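Alr4995 protein (Nostoc sp., PDB 6LRF) acts as a bifunctional arginine dihydrolase and ornithine cyclodeaminase, probably converting arginine to ornithine and ornithine onward to proline. Local coordinates at residues L66-D78 with G260-V273. Numbering follows the deposited sequence.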
loop_
_atom_site.group_PDB
_atom_site.type_symbol
_atom_site.label_atom_id
_atom_site.label_comp_id
_atom_site.label_asym_id
_atom_site.label_seq_id
_atom_site.Cartn_x
_atom_site.Cartn_y
_atom_site.Cartn_z
ATOM N N LEU B 66 45.469 -11.488 26.001
ATOM C CA LEU B 66 46.677 -12.266 25.761
ATOM C C LEU B 66 46.386 -13.774 25.850
ATOM O O LEU B 66 47.127 -14.591 25.309
ATOM C CB LEU B 66 47.774 -11.863 26.747
ATOM C CG LEU B 66 49.201 -12.198 26.321
ATOM C CD1 LEU B 66 49.695 -11.173 25.323
ATOM C CD2 LEU B 66 50.141 -12.289 27.521
ATOM N N VAL B 67 45.287 -14.142 26.507
ATOM C CA VAL B 67 44.876 -15.539 26.577
ATOM C C VAL B 67 44.488 -16.089 25.200
ATOM O O VAL B 67 44.435 -17.301 24.993
ATOM C CB VAL B 67 43.682 -15.729 27.535
ATOM C CG1 VAL B 67 44.097 -15.441 28.968
ATOM C CG2 VAL B 67 42.516 -14.828 27.121
ATOM N N PHE B 68 44.209 -15.194 24.262
ATOM C CA PHE B 68 43.775 -15.605 22.929
ATOM C C PHE B 68 44.982 -15.723 22.001
ATOM O O PHE B 68 45.179 -14.922 21.075
ATOM C CB PHE B 68 42.731 -14.629 22.394
ATOM C CG PHE B 68 41.408 -14.710 23.130
ATOM C CD1 PHE B 68 40.857 -15.954 23.448
ATOM C CD2 PHE B 68 40.737 -13.556 23.525
ATOM C CE1 PHE B 68 39.647 -16.045 24.131
ATOM C CE2 PHE B 68 39.521 -13.631 24.206
ATOM C CZ PHE B 68 38.974 -14.871 24.512
ATOM N N THR B 69 45.792 -16.743 22.276
ATOM C CA THR B 69 47.045 -16.960 21.555
ATOM C C THR B 69 46.845 -17.296 20.080
ATOM O O THR B 69 47.779 -17.147 19.304
ATOM C CB THR B 69 47.863 -18.093 22.198
ATOM O OG1 THR B 69 47.039 -19.260 22.305
ATOM C CG2 THR B 69 48.361 -17.682 23.582
ATOM N N ALA B 70 45.645 -17.755 19.694
ATOM C CA ALA B 70 45.317 -17.948 18.276
ATOM C C ALA B 70 45.715 -16.713 17.471
ATOM O O ALA B 70 46.182 -16.813 16.325
ATOM C CB ALA B 70 43.819 -18.252 18.084
ATOM N N ASN B 71 45.571 -15.546 18.091
ATOM C CA ASN B 71 45.863 -14.286 17.417
ATOM C C ASN B 71 47.296 -13.810 17.573
ATOM O O ASN B 71 47.616 -12.730 17.137
ATOM C CB ASN B 71 44.922 -13.186 17.919
ATOM C CG ASN B 71 43.463 -13.608 17.876
ATOM O OD1 ASN B 71 42.785 -13.638 18.903
ATOM N ND2 ASN B 71 42.983 -13.962 16.686
ATOM N N ALA B 72 48.156 -14.594 18.203
ATOM C CA ALA B 72 49.548 -14.170 18.354
ATOM C C ALA B 72 50.201 -13.952 16.991
ATOM O O ALA B 72 50.962 -13.011 16.786
ATOM C CB ALA B 72 50.344 -15.209 19.171
ATOM N N GLY B 73 49.889 -14.844 16.060
ATOM C CA GLY B 73 50.432 -14.775 14.726
ATOM C C GLY B 73 50.120 -16.079 14.016
ATOM O O GLY B 73 49.364 -16.905 14.516
ATOM N N LEU B 74 50.725 -16.271 12.857
ATOM C CA LEU B 74 50.431 -17.417 12.018
ATOM C C LEU B 74 51.704 -18.204 11.793
ATOM O O LEU B 74 52.696 -17.652 11.322
ATOM C CB LEU B 74 49.846 -16.953 10.679
ATOM C CG LEU B 74 49.783 -18.040 9.608
ATOM C CD1 LEU B 74 48.805 -19.112 10.016
ATOM C CD2 LEU B 74 49.390 -17.422 8.294
ATOM N N VAL B 75 51.677 -19.490 12.109
ATOM C CA VAL B 75 52.886 -20.296 12.078
ATOM C C VAL B 75 52.871 -21.313 10.937
ATOM O O VAL B 75 51.899 -22.045 10.767
ATOM C CB VAL B 75 53.071 -21.046 13.419
ATOM C CG1 VAL B 75 54.198 -22.080 13.309
ATOM C CG2 VAL B 75 53.333 -20.058 14.546
ATOM N N LEU B 76 53.948 -21.372 10.160
ATOM C CA LEU B 76 54.148 -22.483 9.223
ATOM C C LEU B 76 55.626 -22.867 9.199
ATOM O O LEU B 76 56.464 -22.045 8.836
ATOM C CB LEU B 76 53.684 -22.116 7.809
ATOM C CG LEU B 76 53.796 -23.262 6.791
ATOM C CD1 LEU B 76 52.961 -24.469 7.212
ATOM C CD2 LEU B 76 53.434 -22.813 5.387
ATOM N N GLY B 77 55.945 -24.109 9.559
ATOM C CA GLY B 77 57.335 -24.535 9.627
ATOM C C GLY B 77 58.098 -23.717 10.662
ATOM O O GLY B 77 57.661 -23.575 11.809
ATOM N N ASP B 78 59.223 -23.153 10.254
ATOM C CA ASP B 78 60.020 -22.320 11.160
ATOM C C ASP B 78 59.687 -20.825 11.007
ATOM O O ASP B 78 60.337 -19.981 11.617
ATOM C CB ASP B 78 61.523 -22.549 10.924
ATOM C CG ASP B 78 61.959 -24.017 11.152
ATOM O OD1 ASP B 78 62.931 -24.440 10.491
ATOM O OD2 ASP B 78 61.350 -24.744 11.980
ATOM N N GLY B 260 35.593 -15.507 22.350
ATOM C CA GLY B 260 36.477 -16.601 21.972
ATOM C C GLY B 260 36.190 -17.906 22.693
ATOM O O GLY B 260 35.530 -17.917 23.725
ATOM N N ALA B 261 36.664 -19.018 22.142
ATOM C CA ALA B 261 36.494 -20.314 22.804
ATOM C C ALA B 261 37.758 -21.162 22.664
ATOM O O ALA B 261 38.874 -20.640 22.739
ATOM C CB ALA B 261 35.279 -21.062 22.248
ATOM N N ALA B 262 37.581 -22.463 22.452
ATOM C CA ALA B 262 38.700 -23.406 22.507
ATOM C C ALA B 262 39.821 -23.047 21.525
ATOM O O ALA B 262 40.949 -22.799 21.939
ATOM C CB ALA B 262 38.207 -24.818 22.254
ATOM N N LYS B 263 39.504 -23.002 20.234
ATOM C CA LYS B 263 40.513 -22.728 19.218
ATOM C C LYS B 263 41.193 -21.365 19.448
ATOM O O LYS B 263 42.393 -21.227 19.208
ATOM C CB LYS B 263 39.874 -22.791 17.821
ATOM C CG LYS B 263 40.807 -22.523 16.636
ATOM C CD LYS B 263 41.754 -23.689 16.357
ATOM C CE LYS B 263 42.102 -23.778 14.868
ATOM N NZ LYS B 263 41.128 -24.625 14.127
ATOM N N CYS B 264 40.435 -20.372 19.926
ATOM C CA CYS B 264 40.975 -19.032 20.169
ATOM C C CYS B 264 42.026 -19.039 21.266
ATOM O O CYS B 264 42.950 -18.230 21.254
ATOM C CB CYS B 264 39.863 -18.048 20.556
ATOM S SG CYS B 264 38.888 -17.412 19.175
ATOM N N LEU B 265 41.864 -19.958 22.218
ATOM C CA LEU B 265 42.729 -20.034 23.391
ATOM C C LEU B 265 44.037 -20.796 23.121
ATOM O O LEU B 265 44.893 -20.899 24.002
ATOM C CB LEU B 265 41.958 -20.689 24.546
ATOM C CG LEU B 265 40.886 -19.781 25.166
ATOM C CD1 LEU B 265 39.971 -20.559 26.120
ATOM C CD2 LEU B 265 41.538 -18.595 25.870
ATOM N N THR B 266 44.184 -21.304 21.896
ATOM C CA THR B 266 45.315 -22.143 21.508
ATOM C C THR B 266 45.958 -21.673 20.201
ATOM O O THR B 266 45.300 -21.093 19.338
ATOM C CB THR B 266 44.903 -23.638 21.304
ATOM O OG1 THR B 266 44.133 -23.773 20.095
ATOM C CG2 THR B 266 44.103 -24.177 22.490
ATOM N N LEU B 267 47.246 -21.956 20.051
ATOM C CA LEU B 267 47.928 -21.776 18.780
ATOM C C LEU B 267 48.803 -23.000 18.524
ATOM O O LEU B 267 49.670 -23.329 19.338
ATOM C CB LEU B 267 48.756 -20.494 18.795
ATOM C CG LEU B 267 49.594 -20.194 17.556
ATOM C CD1 LEU B 267 48.717 -19.986 16.329
ATOM C CD2 LEU B 267 50.459 -18.985 17.805
ATOM N N ARG B 268 48.563 -23.697 17.420
ATOM C CA ARG B 268 49.411 -24.827 17.060
ATOM C C ARG B 268 50.742 -24.321 16.498
ATOM O O ARG B 268 50.775 -23.665 15.457
ATOM C CB ARG B 268 48.704 -25.730 16.050
ATOM C CG ARG B 268 49.564 -26.862 15.515
ATOM C CD ARG B 268 48.716 -28.017 14.994
ATOM N NE ARG B 268 49.547 -29.067 14.398
ATOM C CZ ARG B 268 49.147 -30.323 14.226
ATOM N NH1 ARG B 268 47.930 -30.683 14.611
ATOM N NH2 ARG B 268 49.964 -31.217 13.685
ATOM N N VAL B 269 51.842 -24.601 17.189
ATOM C CA VAL B 269 53.121 -24.049 16.756
ATOM C C VAL B 269 53.969 -25.110 16.030
ATOM O O VAL B 269 55.081 -24.829 15.568
ATOM C CB VAL B 269 53.887 -23.458 17.943
ATOM C CG1 VAL B 269 53.238 -22.171 18.375
ATOM C CG2 VAL B 269 53.911 -24.457 19.110
ATOM N N THR B 270 53.407 -26.313 15.919
ATOM C CA THR B 270 53.982 -27.422 15.149
ATOM C C THR B 270 53.218 -27.636 13.849
ATOM O O THR B 270 52.278 -28.429 13.793
ATOM C CB THR B 270 53.963 -28.749 15.959
ATOM O OG1 THR B 270 54.800 -28.606 17.105
ATOM C CG2 THR B 270 54.478 -29.923 15.125
ATOM N N GLU B 271 53.626 -26.914 12.806
ATOM C CA GLU B 271 52.993 -26.998 11.490
ATOM C C GLU B 271 54.031 -27.371 10.445
ATOM O O GLU B 271 54.746 -26.499 9.939
ATOM C CB GLU B 271 52.326 -25.664 11.100
ATOM C CG GLU B 271 51.206 -25.191 12.025
ATOM C CD GLU B 271 49.931 -26.006 11.874
ATOM O OE1 GLU B 271 49.979 -27.085 11.233
ATOM O OE2 GLU B 271 48.877 -25.563 12.387
ATOM N N PRO B 272 54.134 -28.670 10.127
ATOM C CA PRO B 272 55.145 -29.118 9.159
ATOM C C PRO B 272 54.855 -28.608 7.750
ATOM O O PRO B 272 53.692 -28.517 7.347
ATOM C CB PRO B 272 55.046 -30.651 9.226
ATOM C CG PRO B 272 54.361 -30.944 10.550
ATOM C CD PRO B 272 53.425 -29.795 10.765
ATOM N N VAL B 273 55.913 -28.278 7.018
ATOM C CA VAL B 273 55.783 -27.707 5.686
ATOM C C VAL B 273 55.713 -28.823 4.659
ATOM O O VAL B 273 56.576 -29.703 4.625
ATOM C CB VAL B 273 56.959 -26.770 5.361
ATOM C CG1 VAL B 273 56.894 -26.284 3.916
ATOM C CG2 VAL B 273 56.967 -25.591 6.318
HETATM O O HOH W 1 45.137 -19.738 26.136
HETATM O O HOH W 2 56.159 -25.224 12.933
#
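The F68 ring meets C264, L265 and G260 obliquely. Its CD1 is 3.7 Å from C264 CB, and its CE1 touches L265 CD2 at 3.6 Å. CG is anti to the carbonyl carbon (chi1 -69°), which brings CD1 and CE1 to these residues. The C264 sulfur makes an oblique sulfur-aromatic contact, and V67 CG2 sits over the centre of one ring face. The backbone is joined next to it: A70 N donates to C264 O at 3.1 Å, from above the carbonyl plane. T69 OG1 is hydrogen-bonded to L8 O of strand 6-9. Both segments lie in the N-terminal part related to dimethylarginine dimethylhydrolase (GME clan), which probably carries the dihydrolase activity. The contact sets strand 73-76 of one small sheet beside strand 267-268 of another. L267 fills the middle; its CB packs on T69 O and its CD2 lies 4.0 Å from A72 CB. Further along, V75 CG1 meets V269 O. The far end meets solvent at P272 and V273. G77 N donates to E271 O at 2.7 Å, in the carbonyl plane. A water links G77 O, V269 O and E271 N. The E271 chain bends at chi2 (-73°), and OE1 forms a salt bridge with R127. Exposed V273 rests CG2 on G77 CA at 3.5 Å; its side chain crosses that of L76 at about a right angle.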